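Local coordinates for protein exodeoxyribonuclease III (Neisseria meningitidis, PDB 2JC4) that probably degrades double-stranded DNA from its 3' ends as a metal-dependent exonuclease of the AP/ExoA DNA repair family, at residues M1-W6 with K140-G145; V65-R70 with V99-V104. One frame throughout, in Å; residues are numbered along the deposited sequence.

Interaction 1 (M1-W6 with K140-G145)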
ATOM      1  N   MET A   1       1.915 -12.140  13.862  1.00 16.92           N
ATOM      2  CA  MET A   1       1.129 -10.942  13.409  1.00 17.60           C
ATOM      3  C   MET A   1       1.046 -10.920  11.882  1.00 17.30           C
ATOM      4  O   MET A   1       2.033 -11.194  11.211  1.00 16.73           O
ATOM      5  CB  MET A   1       1.822  -9.688  13.863  1.00 16.99           C
ATOM      6  CG  MET A   1       1.189  -8.428  13.329  1.00 22.37           C
ATOM      7  SD  MET A   1       1.910  -6.975  14.063  1.00 27.93           S
ATOM      8  CE  MET A   1       0.805  -6.719  15.446  1.00 29.87           C
ATOM      9  N   LYS A   2      -0.131 -10.615  11.345  1.00 16.12           N
ATOM     10  CA  LYS A   2      -0.299 -10.581   9.877  1.00 15.26           C
ATOM     11  C   LYS A   2      -0.785  -9.208   9.511  1.00 14.21           C
ATOM     12  O   LYS A   2      -1.801  -8.733  10.078  1.00 14.22           O
ATOM     13  CB  LYS A   2      -1.339 -11.610   9.402  1.00 16.08           C
ATOM     14  CG  LYS A   2      -0.829 -13.008   9.222  1.00 20.88           C
ATOM     15  CD  LYS A   2      -1.959 -13.937   8.761  1.00 27.09           C
ATOM     16  CE  LYS A   2      -2.261 -14.994   9.833  1.00 31.11           C
ATOM     17  NZ  LYS A   2      -3.412 -15.873   9.425  1.00 32.43           N
ATOM     18  N   ILE A   3      -0.101  -8.572   8.557  1.00 13.00           N
ATOM     19  CA  ILE A   3      -0.502  -7.231   8.107  1.00 11.60           C
ATOM     20  C   ILE A   3      -0.722  -7.318   6.606  1.00 12.17           C
ATOM     21  O   ILE A   3       0.168  -7.800   5.899  1.00 11.11           O
ATOM     22  CB  ILE A   3       0.580  -6.178   8.441  1.00 12.62           C
ATOM     23  CG1 ILE A   3       1.045  -6.341   9.912  1.00 13.72           C
ATOM     24  CG2 ILE A   3       0.070  -4.720   8.150  1.00 13.58           C
ATOM     25  CD1 ILE A   3       2.143  -5.389  10.375  1.00 15.71           C
ATOM     26  N   THR A   4      -1.910  -6.886   6.148  1.00 11.72           N
ATOM     27  CA  THR A   4      -2.299  -6.879   4.723  1.00 12.29           C
ATOM     28  C   THR A   4      -2.505  -5.436   4.231  1.00 12.26           C
ATOM     29  O   THR A   4      -3.051  -4.600   4.961  1.00 12.18           O
ATOM     30  CB  THR A   4      -3.579  -7.711   4.561  1.00 13.27           C
ATOM     31  OG1 THR A   4      -3.303  -9.056   5.014  1.00 14.58           O
ATOM     32  CG2 THR A   4      -4.129  -7.711   3.080  1.00 12.96           C
ATOM     33  N   THR A   5      -2.057  -5.157   2.998  1.00 11.67           N
ATOM     34  CA  THR A   5      -2.340  -3.899   2.308  1.00 10.10           C
ATOM     35  C   THR A   5      -3.154  -4.222   1.032  1.00 10.81           C
ATOM     36  O   THR A   5      -2.892  -5.223   0.361  1.00  9.82           O
ATOM     37  CB  THR A   5      -1.024  -3.126   1.957  1.00 11.37           C
ATOM     38  OG1 THR A   5      -1.342  -1.931   1.224  1.00 12.79           O
ATOM     39  CG2 THR A   5      -0.027  -3.991   1.123  1.00  8.72           C
ATOM     40  N   TRP A   6      -4.153  -3.399   0.724  1.00  9.90           N
ATOM     41  CA  TRP A   6      -4.978  -3.670  -0.442  1.00 10.18           C
ATOM     42  C   TRP A   6      -5.528  -2.399  -1.027  1.00  9.97           C
ATOM     43  O   TRP A   6      -6.228  -1.639  -0.344  1.00  9.68           O
ATOM     44  CB  TRP A   6      -6.129  -4.644  -0.081  1.00 10.62           C
ATOM     45  CG  TRP A   6      -6.873  -5.185  -1.312  1.00  8.51           C
ATOM     46  CD1 TRP A   6      -6.418  -5.215  -2.597  1.00  9.45           C
ATOM     47  CD2 TRP A   6      -8.173  -5.769  -1.329  1.00  9.64           C
ATOM     48  NE1 TRP A   6      -7.376  -5.769  -3.429  1.00 10.20           N
ATOM     49  CE2 TRP A   6      -8.467  -6.114  -2.672  1.00  8.97           C
ATOM     50  CE3 TRP A   6      -9.119  -6.043  -0.338  1.00  9.16           C
ATOM     51  CZ2 TRP A   6      -9.682  -6.728  -3.047  1.00 11.08           C
ATOM     52  CZ3 TRP A   6     -10.320  -6.638  -0.705  1.00 10.41           C
ATOM     53  CH2 TRP A   6     -10.600  -6.978  -2.040  1.00 11.95           C
ATOM     54  N   LYS A 140       9.571  -0.690  15.802  1.00 14.57           N
ATOM     55  CA  LYS A 140       8.743  -1.554  14.978  1.00 14.23           C
ATOM     56  C   LYS A 140       7.947  -0.619  14.059  1.00 13.51           C
ATOM     57  O   LYS A 140       7.069   0.096  14.506  1.00 12.34           O
ATOM     58  CB  LYS A 140       7.858  -2.430  15.847  1.00 15.51           C
ATOM     59  CG  LYS A 140       8.651  -3.440  16.643  1.00 17.06           C
ATOM     60  CD  LYS A 140       7.710  -4.298  17.474  1.00 22.08           C
ATOM     61  CE  LYS A 140       8.462  -5.450  18.178  1.00 25.45           C
ATOM     62  NZ  LYS A 140       7.502  -6.243  19.005  1.00 25.45           N
ATOM     63  N   LEU A 141       8.315  -0.578  12.784  1.00 12.34           N
ATOM     64  CA  LEU A 141       7.619   0.333  11.872  1.00 11.99           C
ATOM     65  C   LEU A 141       7.384  -0.354  10.538  1.00 11.73           C
ATOM     66  O   LEU A 141       8.251  -1.066  10.056  1.00 11.80           O
ATOM     67  CB  LEU A 141       8.377   1.670  11.737  1.00 11.41           C
ATOM     68  CG  LEU A 141       7.779   2.729  10.766  1.00  9.35           C
ATOM     69  CD1 LEU A 141       7.933   4.174  11.344  1.00  8.05           C
ATOM     70  CD2 LEU A 141       8.348   2.607   9.318  1.00 10.61           C
ATOM     71  N   VAL A 142       6.180  -0.169   9.989  1.00 10.81           N
ATOM     72  CA  VAL A 142       5.811  -0.738   8.672  1.00 11.37           C
ATOM     73  C   VAL A 142       5.281   0.364   7.788  1.00 11.34           C
ATOM     74  O   VAL A 142       4.284   1.008   8.112  1.00 11.18           O
ATOM     75  CB  VAL A 142       4.757  -1.893   8.779  1.00 10.72           C
ATOM     76  CG1 VAL A 142       4.480  -2.494   7.429  1.00 11.22           C
ATOM     77  CG2 VAL A 142       5.258  -3.026   9.670  1.00 11.84           C
ATOM     78  N   LEU A 143       5.950   0.587   6.663  1.00 10.41           N
ATOM     79  CA  LEU A 143       5.477   1.534   5.652  1.00  9.98           C
ATOM     80  C   LEU A 143       4.969   0.724   4.474  1.00 10.42           C
ATOM     81  O   LEU A 143       5.759   0.031   3.818  1.00 10.50           O
ATOM     82  CB  LEU A 143       6.618   2.493   5.208  1.00  9.50           C
ATOM     83  CG  LEU A 143       6.402   3.343   3.929  1.00 10.79           C
ATOM     84  CD1 LEU A 143       5.330   4.388   4.186  1.00  8.57           C
ATOM     85  CD2 LEU A 143       7.693   4.018   3.413  1.00  8.31           C
ATOM     86  N   LEU A 144       3.664   0.775   4.204  1.00  9.61           N
ATOM     87  CA  LEU A 144       3.088  -0.128   3.190  1.00  9.61           C
ATOM     88  C   LEU A 144       1.985   0.525   2.404  1.00  9.92           C
ATOM     89  O   LEU A 144       1.421   1.544   2.828  1.00 11.39           O
ATOM     90  CB  LEU A 144       2.583  -1.459   3.815  1.00  9.00           C
ATOM     91  CG  LEU A 144       1.270  -1.468   4.648  1.00 10.39           C
ATOM     92  CD1 LEU A 144       1.047  -2.849   5.239  1.00  9.44           C
ATOM     93  CD2 LEU A 144       1.236  -0.395   5.798  1.00  9.47           C
ATOM     94  N   GLY A 145       1.673  -0.041   1.236  1.00 10.13           N
ATOM     95  CA  GLY A 145       0.618   0.540   0.417  1.00  9.67           C
ATOM     96  C   GLY A 145       0.915   0.369  -1.059  1.00  9.54           C
ATOM     97  O   GLY A 145       1.693  -0.504  -1.458  1.00  8.09           O
TER
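I3 and T5 of strand 2-6 meet V142, L144 and G145 across the core of a DNase I-like beta sandwich. The two strands belong to different sheets: their short axes approach to 9.0 Å and cross at -22°, and no hydrogen bond links them; side chains bridge most of the gap, and at one end a hydroxyl reaches the backbone of G145. The isobutyl group of L144 is the centre of the close apolar packing. Its CG sits between the backbone N and the carbonyl carbon (chi1 74°), which stands the side chain up into the interface, where CD1 lies 3.6 Å from CG2 of I3; the two side chains cross at about a right angle. The same CD1 approaches CB of T5 at 3.9 Å, so one methyl fills the angle between two residues of the facing strand. V31, on the neighbouring strand 29-33, also packs on I3's partner L144 and on T5. Toward the start of both strands the contact slackens: CD1 of I3 and CG2 of V142 meet tip to tip at 4.0 Å, and beyond them lie partly exposed M1 and exposed K140, with no contact between the segments. At the other end the sheets draw together, the CA atoms of T5 and G145 being 5.7 Å apart. There OG1 of T5, hydrogen-bonded to Q33, rests 3.3 Å from CA of G145.

Interaction 2 (V65-R70 with V99-V104)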
ATOM      1  N   VAL A  65      -7.545   6.601   2.167  1.00 11.77           N
ATOM      2  CA  VAL A  65      -6.745   5.554   2.832  1.00 10.76           C
ATOM      3  C   VAL A  65      -7.373   5.189   4.199  1.00 10.59           C
ATOM      4  O   VAL A  65      -7.966   6.058   4.872  1.00  9.69           O
ATOM      5  CB  VAL A  65      -5.248   5.993   3.043  1.00 10.04           C
ATOM      6  CG1 VAL A  65      -4.481   5.928   1.744  1.00 12.11           C
ATOM      7  CG2 VAL A  65      -5.144   7.434   3.641  1.00  9.92           C
ATOM      8  N   ALA A  66      -7.289   3.933   4.596  1.00 10.52           N
ATOM      9  CA  ALA A  66      -7.865   3.532   5.885  1.00 10.99           C
ATOM     10  C   ALA A  66      -6.977   2.511   6.560  1.00 11.18           C
ATOM     11  O   ALA A  66      -6.244   1.815   5.883  1.00 11.27           O
ATOM     12  CB  ALA A  66      -9.284   2.945   5.675  1.00 10.73           C
ATOM     13  N   ILE A  67      -7.058   2.427   7.889  1.00 12.53           N
ATOM     14  CA  ILE A  67      -6.396   1.368   8.683  1.00 12.74           C
ATOM     15  C   ILE A  67      -7.478   0.658   9.494  1.00 13.13           C
ATOM     16  O   ILE A  67      -8.263   1.302  10.202  1.00 13.20           O
ATOM     17  CB  ILE A  67      -5.304   1.899   9.629  1.00 13.20           C
ATOM     18  CG1 ILE A  67      -4.162   2.550   8.837  1.00 12.10           C
ATOM     19  CG2 ILE A  67      -4.794   0.779  10.512  1.00 13.25           C
ATOM     20  CD1 ILE A  67      -3.210   3.375   9.679  1.00 13.01           C
ATOM     21  N   VAL A  68      -7.528  -0.654   9.363  1.00 12.95           N
ATOM     22  CA  VAL A  68      -8.614  -1.436   9.985  1.00 15.09           C
ATOM     23  C   VAL A  68      -7.944  -2.508  10.833  1.00 15.29           C
ATOM     24  O   VAL A  68      -7.058  -3.211  10.339  1.00 15.42           O
ATOM     25  CB  VAL A  68      -9.492  -2.085   8.912  1.00 14.65           C
ATOM     26  CG1 VAL A  68     -10.608  -2.891   9.555  1.00 16.33           C
ATOM     27  CG2 VAL A  68     -10.033  -1.033   7.920  1.00 14.88           C
ATOM     28  N   SER A  69      -8.312  -2.610  12.114  1.00 15.34           N
ATOM     29  CA  SER A  69      -7.579  -3.511  12.996  1.00 16.07           C
ATOM     30  C   SER A  69      -8.436  -3.990  14.160  1.00 17.37           C
ATOM     31  O   SER A  69      -9.378  -3.310  14.550  1.00 16.54           O
ATOM     32  CB  SER A  69      -6.315  -2.814  13.533  1.00 16.02           C
ATOM     33  OG  SER A  69      -6.632  -1.542  14.102  1.00 17.80           O
ATOM     34  N   ARG A  70      -8.130  -5.161  14.704  1.00 19.51           N
ATOM     35  CA  ARG A  70      -8.896  -5.575  15.886  1.00 21.53           C
ATOM     36  C   ARG A  70      -8.383  -4.868  17.140  1.00 22.38           C
ATOM     37  O   ARG A  70      -9.151  -4.676  18.085  1.00 21.85           O
ATOM     38  CB  ARG A  70      -9.066  -7.097  16.015  1.00 22.96           C
ATOM     39  CG  ARG A  70     -10.245  -7.564  15.106  1.00 27.42           C
ATOM     40  CD  ARG A  70     -11.063  -8.727  15.619  1.00 34.73           C
ATOM     41  NE  ARG A  70     -12.119  -8.298  16.534  1.00 37.58           N
ATOM     42  CZ  ARG A  70     -13.169  -9.044  16.855  1.00 39.44           C
ATOM     43  NH1 ARG A  70     -13.314 -10.243  16.294  1.00 41.63           N
ATOM     44  NH2 ARG A  70     -14.077  -8.587  17.719  1.00 38.53           N
ATOM     45  N   VAL A  99       3.094  -1.460  16.882  1.00 17.24           N
ATOM     46  CA  VAL A  99       3.766  -1.301  15.590  1.00 15.94           C
ATOM     47  C   VAL A  99       3.283   0.008  14.953  1.00 14.90           C
ATOM     48  O   VAL A  99       2.068   0.234  14.871  1.00 14.46           O
ATOM     49  CB  VAL A  99       3.398  -2.468  14.656  1.00 15.61           C
ATOM     50  CG1 VAL A  99       4.034  -2.277  13.277  1.00 15.20           C
ATOM     51  CG2 VAL A  99       3.825  -3.776  15.291  1.00 17.16           C
ATOM     52  N   ARG A 100       4.212   0.840  14.502  1.00 13.72           N
ATOM     53  CA  ARG A 100       3.835   2.058  13.790  1.00 13.62           C
ATOM     54  C   ARG A 100       3.524   1.646  12.351  1.00 13.78           C
ATOM     55  O   ARG A 100       4.410   1.136  11.645  1.00 13.50           O
ATOM     56  CB  ARG A 100       4.994   3.070  13.812  1.00 12.44           C
ATOM     57  CG  ARG A 100       4.623   4.447  13.310  1.00 12.62           C
ATOM     58  CD  ARG A 100       3.491   5.070  14.166  1.00 10.95           C
ATOM     59  NE  ARG A 100       3.268   6.461  13.800  1.00 13.84           N
ATOM     60  CZ  ARG A 100       2.255   7.212  14.231  1.00 13.27           C
ATOM     61  NH1 ARG A 100       1.352   6.715  15.067  1.00 11.97           N
ATOM     62  NH2 ARG A 100       2.154   8.469  13.808  1.00 14.10           N
ATOM     63  N   VAL A 101       2.285   1.906  11.921  1.00 12.84           N
ATOM     64  CA  VAL A 101       1.830   1.515  10.599  1.00 12.45           C
ATOM     65  C   VAL A 101       1.650   2.805   9.795  1.00 12.37           C
ATOM     66  O   VAL A 101       0.887   3.658  10.163  1.00 11.89           O
ATOM     67  CB  VAL A 101       0.503   0.759  10.689  1.00 12.85           C
ATOM     68  CG1 VAL A 101      -0.120   0.494   9.276  1.00 12.35           C
ATOM     69  CG2 VAL A 101       0.704  -0.539  11.455  1.00 14.86           C
ATOM     70  N   ILE A 102       2.383   2.955   8.709  1.00 11.47           N
ATOM     71  CA  ILE A 102       2.155   4.106   7.820  1.00 10.97           C
ATOM     72  C   ILE A 102       1.586   3.602   6.486  1.00 11.28           C
ATOM     73  O   ILE A 102       2.301   2.950   5.742  1.00 10.83           O
ATOM     74  CB  ILE A 102       3.486   4.922   7.617  1.00 11.15           C
ATOM     75  CG1 ILE A 102       4.113   5.276   8.997  1.00 11.05           C
ATOM     76  CG2 ILE A 102       3.259   6.119   6.661  1.00 10.28           C
ATOM     77  CD1 ILE A 102       5.527   5.890   8.910  1.00  9.33           C
ATOM     78  N   ASN A 103       0.312   3.917   6.190  1.00 10.36           N
ATOM     79  CA  ASN A 103      -0.358   3.460   4.978  1.00 10.01           C
ATOM     80  C   ASN A 103      -0.320   4.580   3.929  1.00 10.25           C
ATOM     81  O   ASN A 103      -0.716   5.712   4.211  1.00  9.57           O
ATOM     82  CB  ASN A 103      -1.809   3.119   5.335  1.00 10.30           C
ATOM     83  CG  ASN A 103      -2.662   2.732   4.134  1.00 11.98           C
ATOM     84  OD1 ASN A 103      -2.151   2.315   3.089  1.00 13.71           O
ATOM     85  ND2 ASN A 103      -3.991   2.834   4.301  1.00 10.30           N
ATOM     86  N   VAL A 104       0.121   4.250   2.719  1.00 10.30           N
ATOM     87  CA  VAL A 104       0.245   5.214   1.645  1.00  9.37           C
ATOM     88  C   VAL A 104      -0.519   4.775   0.390  1.00 10.22           C
ATOM     89  O   VAL A 104      -0.493   3.609  -0.005  1.00 10.10           O
ATOM     90  CB  VAL A 104       1.761   5.456   1.291  1.00  9.73           C
ATOM     91  CG1 VAL A 104       2.433   6.290   2.368  1.00  8.37           C
ATOM     92  CG2 VAL A 104       2.567   4.093   1.018  1.00  9.27           C
TER
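With CG anti to the backbone N (chi1 175°), N103 sends its carboxamide out of strand 99-104 toward A66, while I67, whose CG1 is anti to its own carbonyl carbon (chi1 -63°), extends CD1 toward V101. These two side chains carry most of the meeting between the facing sheets of the DNase I-like sandwich. The amide ND2 of N103 comes within 2.9 Å of the carbonyl O of A66. It also lies 3.6 Å from CB of V65, and the V65 and N103 side chains run alongside each other, pointing opposite ways. The buried amide is secured by L32 and Q33 of strand 29-33: ND2 gives a hydrogen bond to the carbonyl O of L32, and OD1 accepts one from NE2 of Q33. Bonds at both ends of the carboxamide should fix its flip and restrain its rotation. A largely apolar contact adjoins this polar one. CD1 of I67 lies 4.2 Å from CG1 of V101 and 4.1 Å from the carbonyl O of V101, and CG1 of I67 stands 4.3 Å from CB of N103. The strand axes come to 7.3 Å with 146° between their N-to-C directions, evidence for oblique packing between sheets. Strand 65-69 lies between strands 53-57 and 29-33 in its own sheet, whereas strand 99-105 runs between 91-96 and 141-144 in the other; I92 of strand 91-96 closes over V65 and I67, and V31 of strand 29-33 packs against I67, V101 and N103.

How the interactions relate
Both contacts join the same two sheets, and their centres are about 7 Å apart. Strands 99-105 and 141-144 are parallel neighbours, joined by probable hydrogen bonds from V142 N to R100 O and from I102 N to V142 O, each 2.8 Å. Across from them, strand 29-33 lies between 2-7 and 65-69, and its V31 touches side chains of both interactions; one nitrogen, NE2 of Q33, is hydrogen-bonded to both T5 and N103 and so ties the two contacts together. Both contacts lead toward the predicted catalytic centre: the T5 side chain is about 5 Å from that of D217, and the V65 side chain about 4 Å from that of Y105. The magnesium ion is farther away, about 12 Å from the V65 side chain.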